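Local coordinates for protein type ii site-specific deoxyribonuclease (Klebsiella pneumoniae, PDB 6EKR) that probably cleaves double-stranded DNA at a specific recognition sequence, as a type II restriction endonuclease of the PD-(D/E)xK nuclease superfamily, at residues Y65-R70 / C121-K126. The protein carries 2 engineered substitutions. Residues are numbered along the deposited sequence; the frame is centred on the assembly and turned at random.
Sequences YSRPVR and CFDLWK
R67 and D123 form a bidentate salt bridge in which the arginine presents its side, not its end. R67 NE donates to D123 OD2 at 2.8 Å and R67 NH2 to D123 OD1 at 2.9 Å, each proton aimed at a syn lone pair. Guanidinium and carboxylate planes lie only 25° apart, so the two groups share nearly one plane and each holds the other against rotation. With CG set between the backbone N and the carbonyl carbon (chi1 68°), a bend at chi3 brings NE and NH2 of R67 to the carboxylate. A third, weak bond is straight but long: the backbone N of R67 reaches D123 OD2 at 3.3 Å. That oxygen thus receives two donors from one residue, and the positive guanidinium probably favours the ionised carboxylate.

The contact ties the last turn of helix 101-125 to the loop that leaves strand 64-65, an edge strand of a three-stranded antiparallel sheet; the helix ends at W125, and K126 follows with positive phi.

Nonpolar packing adjoins the ion pair. D123 CB lies 3.7 Å from S66 CA, where the two backbones come nearest, and L124 lays its CD2 methyl against the peptide linking Y65 to S66, 3.7 Å from S66 N. Y65 sets off from its backbone away from the helix, and its side chain touches K239 and S58.

The hydroxyl of S66 works within the loop, OG donating to R67 O at 3.0 Å, and it also bonds to N of F59 in strand 53-61.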
ATOM      1  N   TYR A  65      -9.156 -11.051 -22.520  1.00 61.33           N
ATOM      2  CA  TYR A  65      -8.566  -9.794 -23.015  1.00 60.44           C
ATOM      3  C   TYR A  65      -7.287  -9.463 -22.258  1.00 59.29           C
ATOM      4  O   TYR A  65      -7.174  -9.742 -21.067  1.00 59.11           O
ATOM      5  CB  TYR A  65      -9.537  -8.619 -22.827  1.00 61.07           C
ATOM      6  CG  TYR A  65     -10.644  -8.491 -23.856  1.00 61.85           C
ATOM      7  CD1 TYR A  65     -10.602  -7.492 -24.831  1.00 61.94           C
ATOM      8  CD2 TYR A  65     -11.751  -9.349 -23.834  1.00 62.60           C
ATOM      9  CE1 TYR A  65     -11.620  -7.363 -25.771  1.00 62.28           C
ATOM     10  CE2 TYR A  65     -12.774  -9.233 -24.772  1.00 62.24           C
ATOM     11  CZ  TYR A  65     -12.702  -8.238 -25.733  1.00 62.40           C
ATOM     12  OH  TYR A  65     -13.717  -8.113 -26.656  1.00 63.08           O
ATOM     13  N   SER A  66      -6.330  -8.856 -22.949  1.00 57.84           N
ATOM     14  CA  SER A  66      -5.149  -8.331 -22.296  1.00 56.44           C
ATOM     15  C   SER A  66      -5.493  -6.952 -21.756  1.00 55.72           C
ATOM     16  O   SER A  66      -6.499  -6.374 -22.150  1.00 55.68           O
ATOM     17  CB  SER A  66      -4.003  -8.222 -23.292  1.00 56.26           C
ATOM     18  OG  SER A  66      -4.263  -7.193 -24.213  1.00 55.37           O
ATOM     19  N   ARG A  67      -4.663  -6.435 -20.853  1.00 54.70           N
ATOM     20  CA  ARG A  67      -4.738  -5.033 -20.438  1.00 53.57           C
ATOM     21  C   ARG A  67      -4.668  -4.131 -21.676  1.00 52.95           C
ATOM     22  O   ARG A  67      -4.143  -4.548 -22.713  1.00 52.64           O
ATOM     23  CB  ARG A  67      -3.599  -4.697 -19.470  1.00 53.34           C
ATOM     24  CG  ARG A  67      -2.224  -4.725 -20.097  1.00 52.59           C
ATOM     25  CD  ARG A  67      -1.154  -4.672 -19.046  1.00 52.93           C
ATOM     26  NE  ARG A  67      -1.109  -5.903 -18.263  1.00 52.92           N
ATOM     27  CZ  ARG A  67      -0.436  -6.053 -17.129  1.00 52.61           C
ATOM     28  NH1 ARG A  67       0.265  -5.050 -16.617  1.00 52.61           N
ATOM     29  NH2 ARG A  67      -0.471  -7.215 -16.502  1.00 52.94           N
ATOM     30  N   PRO A  68      -5.187  -2.894 -21.570  1.00 52.35           N
ATOM     31  CA  PRO A  68      -5.245  -2.009 -22.731  1.00 51.86           C
ATOM     32  C   PRO A  68      -3.859  -1.566 -23.201  1.00 51.32           C
ATOM     33  O   PRO A  68      -2.968  -1.318 -22.384  1.00 51.22           O
ATOM     34  CB  PRO A  68      -6.062  -0.819 -22.220  1.00 51.94           C
ATOM     35  CG  PRO A  68      -5.829  -0.806 -20.752  1.00 52.12           C
ATOM     36  CD  PRO A  68      -5.734  -2.251 -20.361  1.00 52.36           C
ATOM     37  N   VAL A  69      -3.703  -1.468 -24.517  1.00 50.88           N
ATOM     38  CA  VAL A  69      -2.419  -1.203 -25.157  1.00 50.54           C
ATOM     39  C   VAL A  69      -2.542  -0.023 -26.118  1.00 50.50           C
ATOM     40  O   VAL A  69      -3.376  -0.030 -27.026  1.00 50.26           O
ATOM     41  CB  VAL A  69      -1.907  -2.469 -25.908  1.00 50.42           C
ATOM     42  CG1 VAL A  69      -1.007  -2.114 -27.077  1.00 50.38           C
ATOM     43  CG2 VAL A  69      -1.178  -3.392 -24.959  1.00 50.49           C
ATOM     44  N   ARG A  70      -1.714   0.994 -25.904  1.00 50.51           N
ATOM     45  CA  ARG A  70      -1.630   2.100 -26.843  1.00 50.75           C
ATOM     46  C   ARG A  70      -1.026   1.617 -28.152  1.00 50.93           C
ATOM     47  O   ARG A  70       0.186   1.430 -28.257  1.00 50.70           O
ATOM     48  CB  ARG A  70      -0.833   3.276 -26.269  1.00 50.69           C
ATOM     49  CG  ARG A  70      -1.690   4.282 -25.531  1.00 50.34           C
ATOM     50  CD  ARG A  70      -0.887   5.477 -25.085  1.00 49.50           C
ATOM     51  NE  ARG A  70      -0.500   6.319 -26.210  1.00 49.59           N
ATOM     52  CZ  ARG A  70       0.300   7.376 -26.124  1.00 49.21           C
ATOM     53  NH1 ARG A  70       0.826   7.743 -24.958  1.00 48.37           N
ATOM     54  NH2 ARG A  70       0.580   8.066 -27.217  1.00 48.82           N
ATOM     55  N   CYS A 121       1.013 -11.182 -22.542  1.00 49.21           N
ATOM     56  CA  CYS A 121       1.129 -12.640 -22.568  1.00 50.43           C
ATOM     57  C   CYS A 121       0.600 -13.290 -21.289  1.00 51.13           C
ATOM     58  O   CYS A 121      -0.123 -14.291 -21.350  1.00 51.14           O
ATOM     59  CB  CYS A 121       2.570 -13.046 -22.815  1.00 50.19           C
ATOM     60  SG  CYS A 121       3.041 -12.944 -24.547  1.00 52.09           S
ATOM     61  N   PHE A 122       0.948 -12.700 -20.145  1.00 52.11           N
ATOM     62  CA  PHE A 122       0.444 -13.134 -18.839  1.00 53.24           C
ATOM     63  C   PHE A 122      -1.044 -12.901 -18.628  1.00 53.42           C
ATOM     64  O   PHE A 122      -1.690 -13.661 -17.918  1.00 53.42           O
ATOM     65  CB  PHE A 122       1.205 -12.445 -17.707  1.00 53.80           C
ATOM     66  CG  PHE A 122       2.530 -13.068 -17.397  1.00 55.27           C
ATOM     67  CD1 PHE A 122       2.786 -13.574 -16.132  1.00 56.47           C
ATOM     68  CD2 PHE A 122       3.532 -13.150 -18.371  1.00 56.65           C
ATOM     69  CE1 PHE A 122       4.023 -14.148 -15.841  1.00 57.13           C
ATOM     70  CE2 PHE A 122       4.770 -13.723 -18.086  1.00 56.26           C
ATOM     71  CZ  PHE A 122       5.015 -14.220 -16.826  1.00 56.03           C
ATOM     72  N   ASP A 123      -1.587 -11.838 -19.209  1.00 53.96           N
ATOM     73  CA  ASP A 123      -3.013 -11.576 -19.079  1.00 54.54           C
ATOM     74  C   ASP A 123      -3.826 -12.614 -19.843  1.00 55.20           C
ATOM     75  O   ASP A 123      -4.937 -12.952 -19.438  1.00 55.31           O
ATOM     76  CB  ASP A 123      -3.360 -10.178 -19.575  1.00 54.42           C
ATOM     77  CG  ASP A 123      -2.540  -9.095 -18.906  1.00 54.66           C
ATOM     78  OD1 ASP A 123      -2.348  -9.126 -17.673  1.00 53.41           O
ATOM     79  OD2 ASP A 123      -2.094  -8.187 -19.631  1.00 56.98           O
ATOM     80  N   LEU A 124      -3.266 -13.122 -20.942  1.00 56.07           N
ATOM     81  CA  LEU A 124      -3.969 -14.081 -21.779  1.00 57.17           C
ATOM     82  C   LEU A 124      -3.725 -15.520 -21.356  1.00 58.38           C
ATOM     83  O   LEU A 124      -4.642 -16.329 -21.383  1.00 58.58           O
ATOM     84  CB  LEU A 124      -3.614 -13.906 -23.261  1.00 56.90           C
ATOM     85  CG  LEU A 124      -3.925 -12.598 -23.999  1.00 56.39           C
ATOM     86  CD1 LEU A 124      -3.328 -12.646 -25.390  1.00 55.95           C
ATOM     87  CD2 LEU A 124      -5.415 -12.287 -24.075  1.00 55.66           C
ATOM     88  N   TRP A 125      -2.495 -15.845 -20.973  1.00 60.01           N
ATOM     89  CA  TRP A 125      -2.157 -17.234 -20.662  1.00 61.69           C
ATOM     90  C   TRP A 125      -1.884 -17.478 -19.180  1.00 63.29           C
ATOM     91  O   TRP A 125      -1.483 -18.573 -18.779  1.00 63.67           O
ATOM     92  CB  TRP A 125      -1.036 -17.735 -21.573  1.00 61.22           C
ATOM     93  CG  TRP A 125      -1.514 -17.823 -22.994  1.00 61.19           C
ATOM     94  CD1 TRP A 125      -2.403 -18.727 -23.499  1.00 61.20           C
ATOM     95  CD2 TRP A 125      -1.163 -16.955 -24.084  1.00 60.59           C
ATOM     96  NE1 TRP A 125      -2.616 -18.486 -24.836  1.00 61.41           N
ATOM     97  CE2 TRP A 125      -1.869 -17.402 -25.218  1.00 60.82           C
ATOM     98  CE3 TRP A 125      -0.321 -15.847 -24.210  1.00 60.50           C
ATOM     99  CZ2 TRP A 125      -1.756 -16.782 -26.463  1.00 60.82           C
ATOM    100  CZ3 TRP A 125      -0.206 -15.233 -25.452  1.00 60.82           C
ATOM    101  CH2 TRP A 125      -0.918 -15.704 -26.560  1.00 60.70           C
ATOM    102  N   LYS A 126      -2.136 -16.437 -18.387  1.00 65.29           N
ATOM    103  CA  LYS A 126      -2.223 -16.486 -16.915  1.00 67.10           C
ATOM    104  C   LYS A 126      -1.376 -17.556 -16.243  1.00 68.04           C
ATOM    105  O   LYS A 126      -1.898 -18.400 -15.507  1.00 68.46           O
ATOM    106  CB  LYS A 126      -3.697 -16.556 -16.452  1.00 67.33           C
ATOM    107  CG  LYS A 126      -4.605 -17.503 -17.266  1.00 68.30           C
ATOM    108  CD  LYS A 126      -6.063 -17.044 -17.243  1.00 69.31           C
TER